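Local atomic coordinates of ATP-dependent protease (Xanthomonas campestris pv. campestris, PDB entry 7CAY), a protein that probably binds protein substrates, being a stand-alone homologue of the N-terminal substrate-binding domain of the Lon peptidase. Residues Pro9-His14 with Ser44-Cys49; Ser15-Gly20 with Tyr66-Arg71; Thr90-Val95 with Ser174-Asp179; Ala155-Arg160 with Arg183-Leu188. All blocks are in the same frame, centred on the assembly; numbering follows the deposited sequence.

In the fold
The four contacts run from the sheet of this Lon N-terminal-like domain to its helical part. Interactions 1 and 2 are buried. Interaction 1 pairs two parallel strands through backbone bonds and aromatic packing, whereas interaction 2 lays a loop on the neighbouring strand with a single hydrogen bond and apolar contacts. Interaction 3, only partly buried, ties the sheet to the end of helix 169-177 with a salt-bridge network. Interaction 4, buried again, packs two helices without any hydrogen bond between its segments. Strands 47-51 and 66-74 are neighbours, so interactions 1 and 2 adjoin, and Glu178 links interaction 3 to 4. The centres of interactions 1 and 4 lie about 23 Å apart.

Interaction 1 (Pro9-His14 with Ser44-Cys49); sequences PLFPLH and SSFGVC
Phe11 and Phe46 stack where strands 6-13 and 47-51 run side by side, a parallel pair within the mixed sheet of this domain. The rings meet face to face, their centroids 4.1 Å apart and their planes turned by 26°. Phe46 CE2 sits over the centre of the Phe11 ring, while Phe11 CE1 lies over the rim of the Phe46 ring. With chi1 at 62°, CG of Phe46 is set between its backbone N and carbonyl carbon, which swings the ring back over Phe11.

The backbone ladder follows the parallel pattern, in which alternate residues of each strand use both N-H and C=O across the pair. Gly47 N gives its hydrogen to Pro9 O at 2.9 Å, and Gly47 O accepts from Phe11 N at 2.8 Å. Two residues on, Cys49 N reaches Phe11 O and Cys49 O takes Leu13 N, each pair 3.1 Å apart. Val48 turns its backbone the other way, to Thr68 of strand 66-74, which makes strand 47-51 an inner strand of the sheet. Helix 30-42 covers the face that carries Phe11, where Tyr32 meets the Phe11 ring and Leu35 and Val36 touch its side chain. Beyond Phe11, Leu13 and Val48 cross at about a right angle, Leu13 CD1 lying 3.6 Å from Val48 CG1. On the opposite face Leu10 CD1 approaches Cys49 SG at 4.2 Å, beside Phe93.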
loop_
_atom_site.group_PDB
_atom_site.type_symbol
_atom_site.label_atom_id
_atom_site.label_comp_id
_atom_site.label_asym_id
_atom_site.label_seq_id
_atom_site.Cartn_x
_atom_site.Cartn_y
_atom_site.Cartn_z
ATOM N N PRO A 9 4.262 10.221 8.352
ATOM C CA PRO A 9 3.240 9.718 9.277
ATOM C C PRO A 9 2.634 8.419 8.768
ATOM O O PRO A 9 2.314 8.283 7.584
ATOM C CB PRO A 9 2.198 10.844 9.309
ATOM C CG PRO A 9 2.904 12.050 8.756
ATOM C CD PRO A 9 3.885 11.516 7.763
ATOM N N LEU A 10 2.468 7.463 9.677
ATOM C CA LEU A 10 2.019 6.121 9.331
ATOM C C LEU A 10 0.630 5.870 9.900
ATOM O O LEU A 10 0.388 6.104 11.089
ATOM C CB LEU A 10 3.001 5.069 9.849
ATOM C CG LEU A 10 4.477 5.289 9.501
ATOM C CD1 LEU A 10 5.319 4.109 9.964
ATOM C CD2 LEU A 10 4.660 5.538 8.015
ATOM N N PHE A 11 -0.279 5.390 9.048
ATOM C CA PHE A 11 -1.635 5.024 9.442
ATOM C C PHE A 11 -1.746 3.514 9.565
ATOM O O PHE A 11 -1.393 2.791 8.622
ATOM C CB PHE A 11 -2.653 5.539 8.429
ATOM C CG PHE A 11 -3.074 6.961 8.665
ATOM C CD1 PHE A 11 -2.128 7.955 8.846
ATOM C CD2 PHE A 11 -4.417 7.305 8.703
ATOM C CE1 PHE A 11 -2.511 9.265 9.065
ATOM C CE2 PHE A 11 -4.806 8.617 8.917
ATOM C CZ PHE A 11 -3.851 9.597 9.099
ATOM N N PRO A 12 -2.224 3.008 10.696
ATOM C CA PRO A 12 -2.248 1.555 10.911
ATOM C C PRO A 12 -3.492 0.879 10.353
ATOM O O PRO A 12 -4.616 1.218 10.739
ATOM C CB PRO A 12 -2.195 1.443 12.437
ATOM C CG PRO A 12 -2.919 2.672 12.910
ATOM C CD PRO A 12 -2.637 3.758 11.897
ATOM N N LEU A 13 -3.304 -0.090 9.458
ATOM C CA LEU A 13 -4.408 -0.842 8.880
ATOM C C LEU A 13 -4.178 -2.334 9.067
ATOM O O LEU A 13 -3.039 -2.808 9.073
ATOM C CB LEU A 13 -4.591 -0.536 7.386
ATOM C CG LEU A 13 -4.894 0.900 6.952
ATOM C CD1 LEU A 13 -5.480 0.889 5.561
ATOM C CD2 LEU A 13 -5.835 1.603 7.910
ATOM N N HIS A 14 -5.277 -3.075 9.208
ATOM C CA HIS A 14 -5.236 -4.526 9.350
ATOM C C HIS A 14 -5.092 -5.244 8.017
ATOM O O HIS A 14 -5.374 -6.445 7.932
ATOM C CB HIS A 14 -6.488 -5.019 10.079
ATOM C CG HIS A 14 -6.522 -4.651 11.529
ATOM N ND1 HIS A 14 -5.896 -5.401 12.501
ATOM C CD2 HIS A 14 -7.103 -3.611 12.173
ATOM C CE1 HIS A 14 -6.095 -4.842 13.681
ATOM N NE2 HIS A 14 -6.822 -3.753 13.510
ATOM N N SER A 44 2.190 17.482 2.324
ATOM C CA SER A 44 2.911 16.242 2.570
ATOM C C SER A 44 1.925 15.093 2.732
ATOM O O SER A 44 0.850 15.252 3.316
ATOM C CB SER A 44 3.783 16.366 3.820
ATOM O OG SER A 44 3.061 16.009 4.987
ATOM N N SER A 45 2.296 13.932 2.206
ATOM C CA SER A 45 1.433 12.767 2.249
ATOM C C SER A 45 1.672 11.980 3.536
ATOM O O SER A 45 2.457 12.371 4.404
ATOM C CB SER A 45 1.671 11.889 1.021
ATOM O OG SER A 45 3.012 11.430 0.982
ATOM N N PHE A 46 0.972 10.857 3.663
ATOM C CA PHE A 46 1.225 9.884 4.713
ATOM C C PHE A 46 1.217 8.492 4.091
ATOM O O PHE A 46 1.005 8.329 2.885
ATOM C CB PHE A 46 0.207 10.008 5.857
ATOM C CG PHE A 46 -1.215 9.739 5.450
ATOM C CD1 PHE A 46 -2.029 10.765 5.003
ATOM C CD2 PHE A 46 -1.746 8.461 5.541
ATOM C CE1 PHE A 46 -3.342 10.520 4.640
ATOM C CE2 PHE A 46 -3.056 8.210 5.178
ATOM C CZ PHE A 46 -3.854 9.242 4.725
ATOM N N GLY A 47 1.457 7.479 4.924
ATOM C CA GLY A 47 1.564 6.120 4.447
ATOM C C GLY A 47 0.674 5.178 5.234
ATOM O O GLY A 47 0.208 5.487 6.329
ATOM N N VAL A 48 0.450 4.007 4.647
ATOM C CA VAL A 48 -0.361 2.951 5.245
ATOM C C VAL A 48 0.541 1.752 5.499
ATOM O O VAL A 48 1.183 1.243 4.570
ATOM C CB VAL A 48 -1.547 2.567 4.349
ATOM C CG1 VAL A 48 -2.011 1.157 4.665
ATOM C CG2 VAL A 48 -2.682 3.561 4.526
ATOM N N CYS A 49 0.593 1.308 6.751
ATOM C CA CYS A 49 1.364 0.138 7.143
ATOM C C CYS A 49 0.451 -0.883 7.805
ATOM O O CYS A 49 -0.396 -0.529 8.630
ATOM C CB CYS A 49 2.495 0.509 8.104
ATOM S SG CYS A 49 3.976 1.154 7.307
#

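Interaction 2 (Ser15-Gly20 with Tyr66-Arg71); sequences SVLLPG and YGTEVR
Leu17 O receives the hydroxyl hydrogen of Thr68 OG1, 2.5 Å away, and this bond links the middle of the loop between strands 6-13 and 22-27 to strand 66-74. At the resolution of the structure the shortness of the distance says little, but donor and acceptor are clear. The threonine holds OG1 beside its own backbone N (chi1 -55°), which turns the hydroxyl to the loop carbonyl and sends CG2 along the loop toward Pro19.

The tight part of the contact continues through Leu17. Its CD2 methyl meets Val70 CG1 at 3.6 Å, the two side chains crossing at about a right angle, and Val48 of the adjoining strand 47-51 touches both of them. Packing is looser further along the loop: Thr68 CG2 comes no nearer than 4.3 Å to Pro19 N, and the Pro19 ring rests instead on Trp159 and Arg92. At the margins the two segments part company. Ser15 and Val16, partly exposed, turn to helix 169-177, while the solvent-exposed Arg71 pairs with Glu73 of its own strand.

Strand 66-74 keeps its backbone bonds in the sheet while the threonine side chain holds the loop. One side-chain-to-backbone bond and a small apolar patch thus join loop to sheet, and the carbonyl of the buried Leu17 probably finds its partner in the threonine hydroxyl, without forming another strand.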
loop_
_atom_site.group_PDB
_atom_site.type_symbol
_atom_site.label_atom_id
_atom_site.label_comp_id
_atom_site.label_asym_id
_atom_site.label_seq_id
_atom_site.Cartn_x
_atom_site.Cartn_y
_atom_site.Cartn_z
ATOM N N SER A 15 -4.659 -4.529 6.984
ATOM C CA SER A 15 -4.460 -5.097 5.661
ATOM C C SER A 15 -3.480 -4.210 4.912
ATOM O O SER A 15 -3.553 -2.984 5.013
ATOM C CB SER A 15 -5.779 -5.205 4.894
ATOM O OG SER A 15 -6.403 -3.936 4.807
ATOM N N VAL A 16 -2.562 -4.830 4.173
ATOM C CA VAL A 16 -1.589 -4.043 3.429
ATOM C C VAL A 16 -2.281 -3.360 2.254
ATOM O O VAL A 16 -3.289 -3.846 1.716
ATOM C CB VAL A 16 -0.410 -4.913 2.952
ATOM C CG1 VAL A 16 -0.049 -5.945 4.011
ATOM C CG2 VAL A 16 -0.721 -5.580 1.622
ATOM N N LEU A 17 -1.755 -2.204 1.871
ATOM C CA LEU A 17 -2.222 -1.478 0.699
ATOM C C LEU A 17 -1.228 -1.702 -0.432
ATOM O O LEU A 17 -0.066 -1.293 -0.333
ATOM C CB LEU A 17 -2.371 0.013 0.999
ATOM C CG LEU A 17 -2.830 0.853 -0.193
ATOM C CD1 LEU A 17 -4.165 0.346 -0.726
ATOM C CD2 LEU A 17 -2.927 2.317 0.194
ATOM N N LEU A 18 -1.675 -2.361 -1.487
ATOM C CA LEU A 18 -0.788 -2.595 -2.611
ATOM C C LEU A 18 -0.700 -1.342 -3.480
ATOM O O LEU A 18 -1.636 -0.539 -3.520
ATOM C CB LEU A 18 -1.285 -3.771 -3.442
ATOM C CG LEU A 18 -1.544 -5.060 -2.661
ATOM C CD1 LEU A 18 -2.089 -6.140 -3.579
ATOM C CD2 LEU A 18 -0.281 -5.531 -1.965
ATOM N N PRO A 19 0.426 -1.140 -4.165
ATOM C CA PRO A 19 0.548 0.030 -5.043
ATOM C C PRO A 19 -0.501 0.008 -6.146
ATOM O O PRO A 19 -0.794 -1.035 -6.733
ATOM C CB PRO A 19 1.967 -0.101 -5.609
ATOM C CG PRO A 19 2.700 -0.910 -4.591
ATOM C CD PRO A 19 1.693 -1.881 -4.054
ATOM N N GLY A 20 -1.073 1.179 -6.417
ATOM C CA GLY A 20 -2.087 1.306 -7.445
ATOM C C GLY A 20 -3.474 0.919 -6.975
ATOM O O GLY A 20 -4.476 1.394 -7.518
ATOM N N TYR A 66 7.523 -2.627 5.874
ATOM C CA TYR A 66 7.214 -2.022 4.586
ATOM C C TYR A 66 5.813 -1.427 4.608
ATOM O O TYR A 66 4.905 -1.975 5.238
ATOM C CB TYR A 66 7.330 -3.044 3.448
ATOM C CG TYR A 66 8.751 -3.337 3.028
ATOM C CD1 TYR A 66 9.564 -4.169 3.784
ATOM C CD2 TYR A 66 9.279 -2.782 1.868
ATOM C CE1 TYR A 66 10.866 -4.439 3.401
ATOM C CE2 TYR A 66 10.578 -3.049 1.475
ATOM C CZ TYR A 66 11.368 -3.876 2.247
ATOM O OH TYR A 66 12.664 -4.141 1.862
ATOM N N GLY A 67 5.651 -0.299 3.915
ATOM C CA GLY A 67 4.369 0.364 3.801
ATOM C C GLY A 67 4.202 0.972 2.423
ATOM O O GLY A 67 5.096 0.897 1.579
ATOM N N THR A 68 3.039 1.587 2.212
ATOM C CA THR A 68 2.680 2.148 0.913
ATOM C C THR A 68 2.214 3.584 1.092
ATOM O O THR A 68 1.286 3.847 1.863
ATOM C CB THR A 68 1.586 1.318 0.236
ATOM O OG1 THR A 68 2.003 -0.050 0.147
ATOM C CG2 THR A 68 1.318 1.840 -1.152
ATOM N N GLU A 69 2.855 4.508 0.380
ATOM C CA GLU A 69 2.411 5.894 0.383
ATOM C C GLU A 69 1.066 6.015 -0.322
ATOM O O GLU A 69 0.802 5.326 -1.312
ATOM C CB GLU A 69 3.446 6.788 -0.299
ATOM C CG GLU A 69 3.148 8.275 -0.186
ATOM C CD GLU A 69 4.058 9.124 -1.048
ATOM O OE1 GLU A 69 4.270 8.769 -2.229
ATOM O OE2 GLU A 69 4.570 10.147 -0.542
ATOM N N VAL A 70 0.212 6.897 0.188
ATOM C CA VAL A 70 -1.132 7.071 -0.348
ATOM C C VAL A 70 -1.240 8.430 -1.020
ATOM O O VAL A 70 -0.566 9.397 -0.646
ATOM C CB VAL A 70 -2.220 6.922 0.739
ATOM C CG1 VAL A 70 -2.080 5.593 1.460
ATOM C CG2 VAL A 70 -2.161 8.080 1.724
ATOM N N ARG A 71 -2.093 8.489 -2.038
ATOM C CA ARG A 71 -2.582 9.738 -2.599
ATOM C C ARG A 71 -4.062 9.852 -2.267
ATOM O O ARG A 71 -4.828 8.912 -2.509
ATOM C CB ARG A 71 -2.372 9.800 -4.114
ATOM C CG ARG A 71 -2.919 11.073 -4.740
ATOM C CD ARG A 71 -2.749 11.111 -6.249
ATOM N NE ARG A 71 -3.565 10.109 -6.930
ATOM C CZ ARG A 71 -3.077 9.147 -7.708
ATOM N NH1 ARG A 71 -1.769 9.057 -7.915
ATOM N NH2 ARG A 71 -3.898 8.281 -8.289
#

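Interaction 3 (Thr90-Val95 with Ser174-Asp179); sequences TRRFRV and SLLQED
Arg92 and Arg94 reach from strand 83-100 to Asp179, just beyond the end of helix 169-177, and the three residues form a salt-bridge network that joins the sheet to the helical part of this Lon-type domain. The two carboxylate oxygens are divided between the two arginines: OD1 of Asp179 accepts from Arg92 NH1 at 2.5 Å, and OD2 from Arg94 NH1 at 2.6 Å. Such lengths should not be over-read at this resolution.

Arg92 NH1 has a second acceptor, Leu176 O, 3.0 Å away at the end of the helix, so one nitrogen bridges a carboxylate and a backbone carbonyl. The arginine chain bends at chi3 (-52°), which brings its guanidinium round to both acceptors. On the way its CD methylene passes Leu176 CD1 at 3.7 Å, adding an apolar contact beside the charged one. Arg94 is extended from CG to NE, and it and Asp179 come toward each other from opposite directions; its NE is 3.4 Å from Asp179 OD2, a weak bond, and makes another weak one with Tyr66 OH.

The helix end finds partners of its own. Glu178 N returns to Ser174 O, and Glu178 O accepts from Arg184 NE, so that strand and helix 181-190 both grip this turn; the Glu178 carboxylate also faces Arg183, in a salt bridge whose modelled geometry is doubtful. Two positive groups on a single carboxylate would be expected to favour its ionised form. Asp179 OD2 lies in the guanidinium plane of Arg94, yet NH1 meets it from the anti side, 34° out of the carboxylate plane.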
loop_
_atom_site.group_PDB
_atom_site.type_symbol
_atom_site.label_atom_id
_atom_site.label_comp_id
_atom_site.label_asym_id
_atom_site.label_seq_id
_atom_site.Cartn_x
_atom_site.Cartn_y
_atom_site.Cartn_z
ATOM N N THR A 90 0.635 4.558 -3.857
ATOM C CA THR A 90 1.626 5.143 -4.745
ATOM C C THR A 90 2.957 4.458 -4.464
ATOM O O THR A 90 3.133 3.286 -4.840
ATOM C CB THR A 90 1.677 6.667 -4.573
ATOM O OG1 THR A 90 2.040 6.982 -3.222
ATOM C CG2 THR A 90 0.321 7.280 -4.877
ATOM N N ARG A 91 3.903 5.113 -3.797
ATOM C CA ARG A 91 5.241 4.562 -3.628
ATOM C C ARG A 91 5.327 3.660 -2.404
ATOM O O ARG A 91 4.602 3.838 -1.421
ATOM C CB ARG A 91 6.273 5.682 -3.504
ATOM C CG ARG A 91 6.424 6.545 -4.741
ATOM C CD ARG A 91 7.373 7.696 -4.463
ATOM N NE ARG A 91 6.887 8.540 -3.375
ATOM C CZ ARG A 91 7.587 9.525 -2.823
ATOM N NH1 ARG A 91 8.813 9.792 -3.251
ATOM N NH2 ARG A 91 7.063 10.243 -1.839
ATOM N N ARG A 92 6.235 2.691 -2.472
ATOM C CA ARG A 92 6.536 1.831 -1.337
ATOM C C ARG A 92 7.725 2.384 -0.564
ATOM O O ARG A 92 8.629 3.001 -1.133
ATOM C CB ARG A 92 6.838 0.404 -1.796
ATOM C CG ARG A 92 5.666 -0.308 -2.435
ATOM C CD ARG A 92 6.100 -1.623 -3.061
ATOM N NE ARG A 92 7.234 -1.442 -3.963
ATOM C CZ ARG A 92 8.457 -1.907 -3.734
ATOM N NH1 ARG A 92 8.715 -2.600 -2.636
ATOM N NH2 ARG A 92 9.423 -1.686 -4.612
ATOM N N PHE A 93 7.718 2.154 0.747
ATOM C CA PHE A 93 8.790 2.635 1.603
ATOM C C PHE A 93 9.160 1.566 2.619
ATOM O O PHE A 93 8.416 0.608 2.847
ATOM C CB PHE A 93 8.407 3.938 2.321
ATOM C CG PHE A 93 7.136 3.851 3.114
ATOM C CD1 PHE A 93 7.137 3.336 4.401
ATOM C CD2 PHE A 93 5.942 4.306 2.583
ATOM C CE1 PHE A 93 5.968 3.263 5.136
ATOM C CE2 PHE A 93 4.770 4.238 3.315
ATOM C CZ PHE A 93 4.784 3.717 4.592
ATOM N N ARG A 94 10.332 1.746 3.224
ATOM C CA ARG A 94 10.812 0.898 4.306
ATOM C C ARG A 94 10.889 1.725 5.583
ATOM O O ARG A 94 11.405 2.846 5.567
ATOM C CB ARG A 94 12.185 0.309 3.978
ATOM C CG ARG A 94 12.310 -0.215 2.564
ATOM C CD ARG A 94 13.575 -1.042 2.386
ATOM N NE ARG A 94 13.778 -1.429 0.993
ATOM C CZ ARG A 94 14.616 -0.816 0.164
ATOM N NH1 ARG A 94 14.733 -1.234 -1.089
ATOM N NH2 ARG A 94 15.342 0.211 0.590
ATOM N N VAL A 95 10.378 1.173 6.682
ATOM C CA VAL A 95 10.412 1.860 7.972
ATOM C C VAL A 95 11.768 1.566 8.607
ATOM O O VAL A 95 11.989 0.479 9.142
ATOM C CB VAL A 95 9.255 1.437 8.883
ATOM C CG1 VAL A 95 9.197 2.329 10.109
ATOM C CG2 VAL A 95 7.931 1.483 8.128
ATOM N N SER A 174 4.563 -9.983 2.114
ATOM C CA SER A 174 5.805 -10.482 1.536
ATOM C C SER A 174 6.006 -9.952 0.121
ATOM O O SER A 174 7.133 -9.633 -0.273
ATOM C CB SER A 174 5.811 -12.009 1.548
ATOM O OG SER A 174 6.997 -12.522 0.964
ATOM N N LEU A 175 4.925 -9.853 -0.657
ATOM C CA LEU A 175 5.019 -9.247 -1.980
ATOM C C LEU A 175 5.423 -7.782 -1.884
ATOM O O LEU A 175 6.239 -7.301 -2.680
ATOM C CB LEU A 175 3.687 -9.390 -2.719
ATOM C CG LEU A 175 3.280 -10.818 -3.090
ATOM C CD1 LEU A 175 1.815 -10.892 -3.483
ATOM C CD2 LEU A 175 4.159 -11.354 -4.205
ATOM N N LEU A 176 4.862 -7.058 -0.913
ATOM C CA LEU A 176 5.235 -5.661 -0.713
ATOM C C LEU A 176 6.721 -5.528 -0.392
ATOM O O LEU A 176 7.391 -4.611 -0.884
ATOM C CB LEU A 176 4.382 -5.048 0.402
ATOM C CG LEU A 176 4.372 -3.523 0.542
ATOM C CD1 LEU A 176 3.584 -2.884 -0.595
ATOM C CD2 LEU A 176 3.813 -3.106 1.897
ATOM N N GLN A 177 7.256 -6.443 0.423
ATOM C CA GLN A 177 8.672 -6.393 0.779
ATOM C C GLN A 177 9.572 -6.671 -0.418
ATOM O O GLN A 177 10.665 -6.103 -0.513
ATOM C CB GLN A 177 8.968 -7.390 1.900
ATOM N N GLU A 178 9.138 -7.537 -1.332
ATOM C CA GLU A 178 9.940 -7.867 -2.505
ATOM C C GLU A 178 10.005 -6.668 -3.443
ATOM O O GLU A 178 8.973 -6.199 -3.933
ATOM C CB GLU A 178 9.351 -9.078 -3.224
ATOM C CG GLU A 178 10.130 -9.496 -4.460
ATOM C CD GLU A 178 11.511 -10.017 -4.125
ATOM O OE1 GLU A 178 11.607 -11.126 -3.561
ATOM O OE2 GLU A 178 12.500 -9.311 -4.411
ATOM N N ASP A 179 11.216 -6.179 -3.705
ATOM C CA ASP A 179 11.413 -4.983 -4.515
ATOM C C ASP A 179 11.706 -5.287 -5.982
ATOM O O ASP A 179 12.054 -4.370 -6.733
ATOM C CB ASP A 179 12.537 -4.125 -3.926
ATOM C CG ASP A 179 12.187 -3.565 -2.557
ATOM O OD1 ASP A 179 10.981 -3.477 -2.236
ATOM O OD2 ASP A 179 13.120 -3.211 -1.802
#

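Interaction 4 (Ala155-Arg160 with Arg183-Leu188); sequences AWVGWR and RRLEQL
Arg184 faces Trp159 where helix 181-190 packs against helix 154-164. The axes of the two segments approach to 9.5 Å and run in roughly the same direction, at 35° to each other. Arg184 crosses over the indole face at a slant: its CD methylene stands 3.9 Å from the centroid of the six-membered ring, over the face in a CH-pi contact, and the guanidinium lies over the CZ2-CE2 side of the ring, its plane only 12° from that of the indole. NH1 is the nearest nitrogen, 3.1 Å from Trp159 CZ2, and lies toward the rim of the ring. A bend at chi3 (-81°) lays the group down in this way. The polar ends look outside the pair: Trp159 NE1 bonds to Asp116 OD1, to which Arg184 NH1 also makes a long, weak ion pair, while Arg184 NE turns to the end of helix 169-177. At the edge of the guanidinium, Ala155 CB fills in beside NH1.

Next, Leu185 sends its two methyls to different neighbours. CD2 sits 3.6 Å from Gly158 CA, at the point where the two backbones come nearest, while CD1 meets Val157 CG1 at 4.0 Å with the side chains crossing at about a right angle. One turn later Leu188 lays CD2 3.6 Å from Gly158 O, and Leu167 and Leu175 also touch this leucine.

Packing over a glycine, flanked by leucine methyls and an arginine laid on tryptophan, joins two helices of the C-terminal helical part, consistent with the helical bundle that follows the sheet in Lon N-terminal domains.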
loop_
_atom_site.group_PDB
_atom_site.type_symbol
_atom_site.label_atom_id
_atom_site.label_comp_id
_atom_site.label_asym_id
_atom_site.label_seq_id
_atom_site.Cartn_x
_atom_site.Cartn_y
_atom_site.Cartn_z
ATOM N N ALA A 155 5.507 -5.484 -13.116
ATOM C CA ALA A 155 5.097 -4.921 -11.837
ATOM C C ALA A 155 3.597 -4.669 -11.791
ATOM O O ALA A 155 2.982 -4.787 -10.726
ATOM C CB ALA A 155 5.863 -3.630 -11.557
ATOM N N TRP A 156 2.988 -4.335 -12.930
ATOM C CA TRP A 156 1.559 -4.039 -12.936
ATOM C C TRP A 156 0.732 -5.309 -12.775
ATOM O O TRP A 156 -0.173 -5.367 -11.935
ATOM C CB TRP A 156 1.175 -3.301 -14.220
ATOM C CG TRP A 156 -0.168 -2.650 -14.117
ATOM C CD1 TRP A 156 -0.437 -1.403 -13.634
ATOM C CD2 TRP A 156 -1.428 -3.220 -14.485
ATOM N NE1 TRP A 156 -1.787 -1.157 -13.687
ATOM C CE2 TRP A 156 -2.418 -2.258 -14.206
ATOM C CE3 TRP A 156 -1.816 -4.449 -15.029
ATOM C CZ2 TRP A 156 -3.770 -2.486 -14.449
ATOM C CZ3 TRP A 156 -3.158 -4.673 -15.272
ATOM C CH2 TRP A 156 -4.118 -3.697 -14.982
ATOM N N VAL A 157 1.028 -6.339 -13.572
ATOM C CA VAL A 157 0.314 -7.607 -13.442
ATOM C C VAL A 157 0.572 -8.222 -12.073
ATOM O O VAL A 157 -0.283 -8.935 -11.531
ATOM C CB VAL A 157 0.705 -8.565 -14.590
ATOM C CG1 VAL A 157 2.208 -8.774 -14.637
ATOM C CG2 VAL A 157 -0.010 -9.903 -14.456
ATOM N N GLY A 158 1.733 -7.938 -11.480
ATOM C CA GLY A 158 2.024 -8.464 -10.157
ATOM C C GLY A 158 1.173 -7.825 -9.076
ATOM O O GLY A 158 0.585 -8.519 -8.240
ATOM N N TRP A 159 1.092 -6.492 -9.077
ATOM C CA TRP A 159 0.265 -5.804 -8.093
ATOM C C TRP A 159 -1.222 -6.082 -8.281
ATOM O O TRP A 159 -1.985 -5.962 -7.319
ATOM C CB TRP A 159 0.512 -4.293 -8.147
ATOM C CG TRP A 159 1.896 -3.853 -7.724
ATOM C CD1 TRP A 159 2.704 -2.964 -8.373
ATOM C CD2 TRP A 159 2.621 -4.272 -6.556
ATOM N NE1 TRP A 159 3.885 -2.808 -7.689
ATOM C CE2 TRP A 159 3.860 -3.598 -6.571
ATOM C CE3 TRP A 159 2.344 -5.152 -5.503
ATOM C CZ2 TRP A 159 4.817 -3.775 -5.573
ATOM C CZ3 TRP A 159 3.297 -5.330 -4.522
ATOM C CH2 TRP A 159 4.518 -4.645 -4.561
ATOM N N ARG A 160 -1.652 -6.450 -9.489
ATOM C CA ARG A 160 -3.076 -6.648 -9.738
ATOM C C ARG A 160 -3.527 -8.046 -9.330
ATOM O O ARG A 160 -4.567 -8.203 -8.679
ATOM C CB ARG A 160 -3.395 -6.388 -11.211
ATOM C CG ARG A 160 -3.238 -4.934 -11.621
ATOM C CD ARG A 160 -4.171 -4.024 -10.837
ATOM N NE ARG A 160 -3.470 -2.849 -10.331
ATOM C CZ ARG A 160 -3.043 -2.719 -9.078
ATOM N NH1 ARG A 160 -2.411 -1.617 -8.703
ATOM N NH2 ARG A 160 -3.256 -3.687 -8.198
ATOM N N ARG A 183 10.760 -11.461 -9.387
ATOM C CA ARG A 183 10.759 -12.330 -8.214
ATOM C C ARG A 183 9.450 -12.216 -7.449
ATOM O O ARG A 183 9.052 -13.158 -6.753
ATOM C CB ARG A 183 11.945 -12.005 -7.306
ATOM C CG ARG A 183 13.058 -13.042 -7.373
ATOM C CD ARG A 183 14.198 -12.738 -6.410
ATOM N NE ARG A 183 15.030 -11.627 -6.866
ATOM C CZ ARG A 183 15.131 -10.459 -6.238
ATOM N NH1 ARG A 183 14.457 -10.247 -5.115
ATOM N NH2 ARG A 183 15.913 -9.506 -6.730
ATOM N N ARG A 184 8.768 -11.074 -7.567
ATOM C CA ARG A 184 7.428 -10.943 -7.006
ATOM C C ARG A 184 6.464 -11.910 -7.682
ATOM O O ARG A 184 5.705 -12.621 -7.015
ATOM C CB ARG A 184 6.944 -9.501 -7.156
ATOM C CG ARG A 184 6.513 -8.839 -5.860
ATOM C CD ARG A 184 6.022 -7.426 -6.123
ATOM N NE ARG A 184 7.120 -6.469 -6.240
ATOM C CZ ARG A 184 7.147 -5.468 -7.114
ATOM N NH1 ARG A 184 6.142 -5.301 -7.964
ATOM N NH2 ARG A 184 8.184 -4.640 -7.145
ATOM N N LEU A 185 6.494 -11.957 -9.016
ATOM C CA LEU A 185 5.642 -12.882 -9.755
ATOM C C LEU A 185 6.059 -14.334 -9.567
ATOM O O LEU A 185 5.225 -15.230 -9.735
ATOM C CB LEU A 185 5.649 -12.522 -11.242
ATOM C CG LEU A 185 4.884 -11.253 -11.624
ATOM C CD1 LEU A 185 5.314 -10.753 -12.994
ATOM C CD2 LEU A 185 3.384 -11.511 -11.599
ATOM N N GLU A 186 7.322 -14.588 -9.218
ATOM C CA GLU A 186 7.766 -15.964 -9.025
ATOM C C GLU A 186 7.188 -16.555 -7.743
ATOM O O GLU A 186 6.813 -17.733 -7.711
ATOM C CB GLU A 186 9.294 -16.028 -9.016
ATOM C CG GLU A 186 9.863 -17.434 -9.166
ATOM C CD GLU A 186 9.603 -18.031 -10.540
ATOM O OE1 GLU A 186 10.192 -17.542 -11.529
ATOM O OE2 GLU A 186 8.804 -18.987 -10.627
ATOM N N GLN A 187 7.104 -15.758 -6.676
ATOM C CA GLN A 187 6.470 -16.231 -5.451
ATOM C C GLN A 187 4.962 -16.030 -5.467
ATOM O O GLN A 187 4.239 -16.776 -4.797
ATOM C CB GLN A 187 7.076 -15.543 -4.223
ATOM C CG GLN A 187 6.631 -14.112 -3.995
ATOM C CD GLN A 187 7.039 -13.593 -2.625
ATOM O OE1 GLN A 187 7.443 -14.364 -1.750
ATOM N NE2 GLN A 187 6.934 -12.281 -2.431
ATOM N N LEU A 188 4.471 -15.044 -6.222
ATOM C CA LEU A 188 3.037 -14.952 -6.470
ATOM C C LEU A 188 2.538 -16.177 -7.221
ATOM O O LEU A 188 1.366 -16.553 -7.098
ATOM C CB LEU A 188 2.723 -13.674 -7.249
ATOM C CG LEU A 188 1.259 -13.333 -7.536
ATOM C CD1 LEU A 188 0.488 -13.139 -6.241
ATOM C CD2 LEU A 188 1.169 -12.090 -8.409
#